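Local atomic coordinates of group II chitinase (PDB entry 6JAV), a protein that probably hydrolyses internal linkages of chitin as an insect endochitinase of glycosyl hydrolase family 18, this chain being its first catalytic domain. Residues A[70-73]-A[74-77]; A[56-60]-A[61-65]. All blocks are in the same frame, centred on the assembly; numbering follows the deposited sequence.

Interaction 1: A[70-73]-A[74-77]; sequences VEYK and RYGI
Arg-74 meets Glu-71 through the backbone: its N donates to Glu-71 O at 3.0 Å, following Lys-73 N to Val-70 O in a run of four i to i+3 bonds that make the 3-10 segment 71-75. Tyr-75 continues the pattern, N to Tyr-72 O at 3.0 Å, and its ring lies alongside that of Tyr-72. Both rings take the same first torsion, CG beside the backbone N (chi1 -72° and -62°), which points them the same way. The planes, 22° apart, are slid past each other. The rings therefore barely overlap, and they touch at their rims, Tyr-75 CE2 to Tyr-72 CD1 at 3.7 Å. Beyond them a water ties Tyr-75 OH to Glu-71 OE2, whereas the Tyr-72 hydroxyl is bonded to Pro-28 O. Gly-76 N donates to Lys-73 O at 2.9 Å and, with a positive phi, turns the chain. Ile-77 then comes back against the turn: CB rests on Tyr-72 O at 3.5 Å, its side chain also reaching Ile-39 of strand 38-46, while its carbonyl O receives a nearly straight CA-H...O contact from Lys-73 CA (3.3 Å). The arrangement is a short 3-10 extension ended by a glycine, linking helix 65-70 to strand 78-84 in the TIM barrel of family 18.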
loop_
_atom_site.group_PDB
_atom_site.type_symbol
_atom_site.label_atom_id
_atom_site.label_comp_id
_atom_site.label_asym_id
_atom_site.label_seq_id
_atom_site.Cartn_x
_atom_site.Cartn_y
_atom_site.Cartn_z
ATOM N N VAL A 70 -3.454 9.954 -15.780
ATOM C CA VAL A 70 -2.654 11.172 -15.895
ATOM C C VAL A 70 -3.541 12.412 -16.073
ATOM O O VAL A 70 -3.125 13.526 -15.734
ATOM C CB VAL A 70 -1.598 10.957 -17.004
ATOM C CG1 VAL A 70 -0.936 12.268 -17.409
ATOM C CG2 VAL A 70 -0.541 9.947 -16.523
ATOM N N GLU A 71 -4.774 12.239 -16.565
ATOM C CA GLU A 71 -5.786 13.292 -16.578
ATOM C C GLU A 71 -5.850 14.070 -15.274
ATOM O O GLU A 71 -6.087 15.288 -15.274
ATOM C CB GLU A 71 -7.158 12.632 -16.804
ATOM C CG GLU A 71 -8.369 13.401 -16.268
ATOM C CD GLU A 71 -8.721 14.506 -17.231
ATOM O OE1 GLU A 71 -8.133 14.473 -18.347
ATOM O OE2 GLU A 71 -9.529 15.400 -16.867
ATOM N N TYR A 72 -5.646 13.394 -14.147
ATOM C CA TYR A 72 -5.850 14.043 -12.857
ATOM C C TYR A 72 -4.796 15.093 -12.524
ATOM O O TYR A 72 -5.008 15.872 -11.579
ATOM C CB TYR A 72 -6.041 12.999 -11.740
ATOM C CG TYR A 72 -7.399 12.356 -11.888
ATOM C CD1 TYR A 72 -8.527 12.939 -11.328
ATOM C CD2 TYR A 72 -7.582 11.213 -12.657
ATOM C CE1 TYR A 72 -9.795 12.391 -11.501
ATOM C CE2 TYR A 72 -8.850 10.658 -12.839
ATOM C CZ TYR A 72 -9.944 11.249 -12.263
ATOM O OH TYR A 72 -11.166 10.675 -12.455
ATOM N N LYS A 73 -3.706 15.188 -13.299
ATOM C CA LYS A 73 -2.802 16.335 -13.143
ATOM C C LYS A 73 -3.544 17.661 -13.322
ATOM O O LYS A 73 -3.115 18.687 -12.784
ATOM C CB LYS A 73 -1.646 16.271 -14.144
ATOM C CG LYS A 73 -0.734 15.038 -14.007
ATOM C CD LYS A 73 0.531 15.166 -14.874
ATOM C CE LYS A 73 0.247 15.497 -16.313
ATOM N NZ LYS A 73 1.487 15.400 -17.173
ATOM N N ARG A 74 -4.656 17.650 -14.048
ATOM C CA ARG A 74 -5.379 18.891 -14.292
ATOM C C ARG A 74 -5.958 19.480 -13.013
ATOM O O ARG A 74 -6.285 20.674 -12.980
ATOM C CB ARG A 74 -6.464 18.660 -15.331
ATOM C CG ARG A 74 -6.927 19.978 -15.946
ATOM C CD ARG A 74 -7.596 19.761 -17.253
ATOM N NE ARG A 74 -8.210 20.994 -17.720
ATOM C CZ ARG A 74 -7.597 21.884 -18.481
ATOM N NH1 ARG A 74 -6.335 21.687 -18.864
ATOM N NH2 ARG A 74 -8.266 22.961 -18.858
ATOM N N TYR A 75 -6.109 18.676 -11.966
ATOM C CA TYR A 75 -6.563 19.143 -10.665
ATOM C C TYR A 75 -5.418 19.554 -9.743
ATOM O O TYR A 75 -5.686 19.970 -8.609
ATOM C CB TYR A 75 -7.372 18.046 -9.964
ATOM C CG TYR A 75 -8.607 17.645 -10.704
ATOM C CD1 TYR A 75 -9.807 18.307 -10.488
ATOM C CD2 TYR A 75 -8.582 16.605 -11.637
ATOM C CE1 TYR A 75 -10.968 17.953 -11.176
ATOM C CE2 TYR A 75 -9.731 16.249 -12.314
ATOM C CZ TYR A 75 -10.900 16.926 -12.093
ATOM O OH TYR A 75 -12.020 16.551 -12.780
ATOM N N GLY A 76 -4.161 19.468 -10.190
ATOM C CA GLY A 76 -3.024 19.739 -9.333
ATOM C C GLY A 76 -2.501 18.511 -8.609
ATOM O O GLY A 76 -1.555 18.630 -7.814
ATOM N N ILE A 77 -3.071 17.354 -8.884
ATOM C CA ILE A 77 -2.619 16.100 -8.299
ATOM C C ILE A 77 -1.370 15.653 -9.036
ATOM O O ILE A 77 -1.269 15.821 -10.253
ATOM C CB ILE A 77 -3.747 15.070 -8.437
ATOM C CG1 ILE A 77 -4.934 15.523 -7.583
ATOM C CG2 ILE A 77 -3.261 13.652 -8.000
ATOM C CD1 ILE A 77 -6.230 14.758 -7.872
HETATM O O HOH W 1 -11.400 14.676 -14.918
HETATM O O HOH W 2 -0.096 18.036 -11.388
#

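Interaction 2: A[56-60]-A[61-65]; sequences DTWSD and YDNRF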
loop_
_atom_site.group_PDB
_atom_site.type_symbol
_atom_site.label_atom_id
_atom_site.label_comp_id
_atom_site.label_asym_id
_atom_site.label_seq_id
_atom_site.Cartn_x
_atom_site.Cartn_y
_atom_site.Cartn_z
ATOM N N ASP A 56 -0.612 -4.467 -18.606
ATOM C CA ASP A 56 -1.861 -4.859 -19.258
ATOM C C ASP A 56 -2.031 -3.913 -20.444
ATOM O O ASP A 56 -2.589 -2.824 -20.311
ATOM C CB ASP A 56 -2.992 -4.735 -18.223
ATOM C CG ASP A 56 -4.366 -5.011 -18.799
ATOM O OD1 ASP A 56 -4.484 -5.228 -20.012
ATOM O OD2 ASP A 56 -5.329 -5.013 -17.997
ATOM N N THR A 57 -1.577 -4.333 -21.636
ATOM C CA THR A 57 -1.681 -3.428 -22.780
ATOM C C THR A 57 -3.131 -3.100 -23.130
ATOM O O THR A 57 -3.407 -1.980 -23.592
ATOM C CB THR A 57 -0.918 -3.979 -23.983
ATOM O OG1 THR A 57 -1.472 -5.240 -24.344
ATOM C CG2 THR A 57 0.545 -4.139 -23.640
ATOM N N TRP A 58 -4.065 -4.032 -22.894
ATOM C CA TRP A 58 -5.470 -3.788 -23.240
ATOM C C TRP A 58 -6.017 -2.594 -22.460
ATOM O O TRP A 58 -6.682 -1.719 -23.032
ATOM C CB TRP A 58 -6.323 -5.046 -22.986
ATOM C CG TRP A 58 -7.864 -4.885 -23.129
ATOM C CD1 TRP A 58 -8.803 -5.048 -22.150
ATOM C CD2 TRP A 58 -8.584 -4.559 -24.315
ATOM N NE1 TRP A 58 -10.069 -4.840 -22.654
ATOM C CE2 TRP A 58 -9.957 -4.536 -23.985
ATOM C CE3 TRP A 58 -8.203 -4.281 -25.612
ATOM C CZ2 TRP A 58 -10.950 -4.233 -24.925
ATOM C CZ3 TRP A 58 -9.189 -3.965 -26.553
ATOM C CH2 TRP A 58 -10.538 -3.941 -26.199
ATOM N N SER A 59 -5.751 -2.540 -21.148
ATOM C CA SER A 59 -6.240 -1.395 -20.379
ATOM C C SER A 59 -5.298 -0.201 -20.504
ATOM O O SER A 59 -5.727 0.901 -20.877
ATOM C CB SER A 59 -6.468 -1.774 -18.912
ATOM O OG SER A 59 -5.246 -2.151 -18.285
ATOM N N ASP A 60 -4.010 -0.421 -20.236
ATOM C CA ASP A 60 -3.054 0.680 -20.101
ATOM C C ASP A 60 -2.920 1.468 -21.392
ATOM O O ASP A 60 -2.794 2.698 -21.360
ATOM C CB ASP A 60 -1.667 0.136 -19.700
ATOM C CG ASP A 60 -1.669 -0.649 -18.387
ATOM O OD1 ASP A 60 -2.576 -0.474 -17.546
ATOM O OD2 ASP A 60 -0.755 -1.485 -18.210
ATOM N N TYR A 61 -2.875 0.775 -22.535
ATOM C CA TYR A 61 -2.673 1.389 -23.850
ATOM C C TYR A 61 -3.965 1.430 -24.659
ATOM O O TYR A 61 -4.441 2.511 -25.021
ATOM C CB TYR A 61 -1.598 0.615 -24.626
ATOM C CG TYR A 61 -0.197 0.675 -24.059
ATOM C CD1 TYR A 61 0.218 1.742 -23.264
ATOM C CD2 TYR A 61 0.720 -0.322 -24.346
ATOM C CE1 TYR A 61 1.518 1.783 -22.750
ATOM C CE2 TYR A 61 2.014 -0.282 -23.850
ATOM C CZ TYR A 61 2.394 0.779 -23.050
ATOM O OH TYR A 61 3.689 0.823 -22.562
ATOM N N ASP A 62 -4.552 0.268 -24.969
ATOM C CA ASP A 62 -5.632 0.245 -25.957
ATOM C C ASP A 62 -6.861 0.990 -25.454
ATOM O O ASP A 62 -7.592 1.599 -26.245
ATOM C CB ASP A 62 -6.001 -1.191 -26.307
ATOM C CG ASP A 62 -4.840 -1.965 -26.931
ATOM O OD1 ASP A 62 -3.884 -1.350 -27.450
ATOM O OD2 ASP A 62 -4.880 -3.203 -26.882
ATOM N N ASN A 63 -7.118 0.957 -24.153
ATOM C CA ASN A 63 -8.202 1.707 -23.553
ATOM C C ASN A 63 -7.709 2.932 -22.820
ATOM O O ASN A 63 -8.485 3.555 -22.086
ATOM C CB ASN A 63 -9.036 0.816 -22.648
ATOM C CG ASN A 63 -9.957 -0.079 -23.434
ATOM O OD1 ASN A 63 -11.080 0.313 -23.762
ATOM N ND2 ASN A 63 -9.479 -1.274 -23.779
ATOM N N ARG A 64 -6.451 3.306 -23.037
ATOM C CA ARG A 64 -5.917 4.609 -22.639
ATOM C C ARG A 64 -5.955 4.827 -21.125
ATOM O O ARG A 64 -6.081 5.972 -20.660
ATOM C CB ARG A 64 -6.618 5.744 -23.389
ATOM C CG ARG A 64 -6.484 5.573 -24.922
ATOM C CD ARG A 64 -6.166 6.862 -25.605
ATOM N NE ARG A 64 -6.842 7.934 -24.888
ATOM C CZ ARG A 64 -6.249 9.026 -24.417
ATOM N NH1 ARG A 64 -4.972 9.257 -24.654
ATOM N NH2 ARG A 64 -6.965 9.922 -23.756
ATOM N N PHE A 65 -5.796 3.751 -20.326
ATOM C CA PHE A 65 -5.845 3.945 -18.870
ATOM C C PHE A 65 -4.709 4.833 -18.367
ATOM O O PHE A 65 -4.930 5.641 -17.456
ATOM C CB PHE A 65 -5.814 2.611 -18.113
ATOM C CG PHE A 65 -7.172 1.976 -17.894
ATOM C CD1 PHE A 65 -8.181 2.094 -18.835
ATOM C CD2 PHE A 65 -7.414 1.216 -16.753
ATOM C CE1 PHE A 65 -9.434 1.478 -18.614
ATOM C CE2 PHE A 65 -8.649 0.603 -16.538
ATOM C CZ PHE A 65 -9.659 0.734 -17.481
HETATM O O HOH W 3 -3.408 -5.139 -26.137
#
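Ser-59 and Phe-65 form the buried, tightly packed part: Ser-59 CB sits squarely above the Phe-65 ring, a CH-pi contact 3.9 Å from the centroid, and Phe-65 N donates to Ser-59 O. Trp-18 meets the rings of both Phe-65 and Trp-58. The contact of Asn-63 with Trp-58 is also close but lies at the surface. With CG beside its own backbone N (chi1 -77°), the Asn-63 amide puts ND2 over the centre of one indole face, 3.3 Å from Trp-58 CE2. The amide plane stands at 79° to the ring, so the group meets the indole steeply rather than stacking flat on it. The same ND2 donates to Trp-58 O at 2.9 Å, almost straight and in the amide plane; Asn-63 N reaches that oxygen from the opposite face of the carbonyl. Two donors thus grip Trp-58 O, the backbone one at a more bent angle (131°); the ND2 bond is what holds the amide in its rotation.

This is the short helix 57-62, with a pi-type widening, that follows strand 52-54 in the TIM-barrel domain. Asp-56 is its N-cap, OD1 accepting from Ser-59 N at 3.2 Å, while its OD2 bonds Tyr-19 OH. Asp-60 OD2 in turn accepts from Asp-56 N, and its OD1 is held by Tyr-41 and Asn-15. The widening appears at Thr-57 O, which takes both Tyr-61 N and Asp-62 N.

The side chains of Thr-57 and Asp-62, both exposed, meet more loosely, through a water that joins Thr-57 OG1 to Asp-62 OD2. That carboxylate oxygen lies at the edge of the Trp-58 ring, 3.7 Å from CE3. Thr-57 CG2 touches the Tyr-61 ring obliquely at 3.9 Å from CD2, and the Tyr-61 ring goes on to meet Tyr-118.

How the interactions relate
Interaction 2 comes first along the chain, on helix 57-62 after strand 52-54; helix 65-70 follows, and interaction 1 lies between that helix and strand 78-84. Their centres are 19 Å apart, and although the nearest atoms approach to about 5 Å the two do not touch. Both belong to the connection between the parallel neighbouring strands 38-46 and 78-84 of the barrel, interaction 2 midway along it and interaction 1 at its end. Their centres lie about 21 Å (interaction 1) and 23 Å (interaction 2) from the centre of the chain, so both are peripheral. The Asp-56 side chain of interaction 2 is about 12 Å from the inhibitor, while interaction 1 leads the chain back into the barrel.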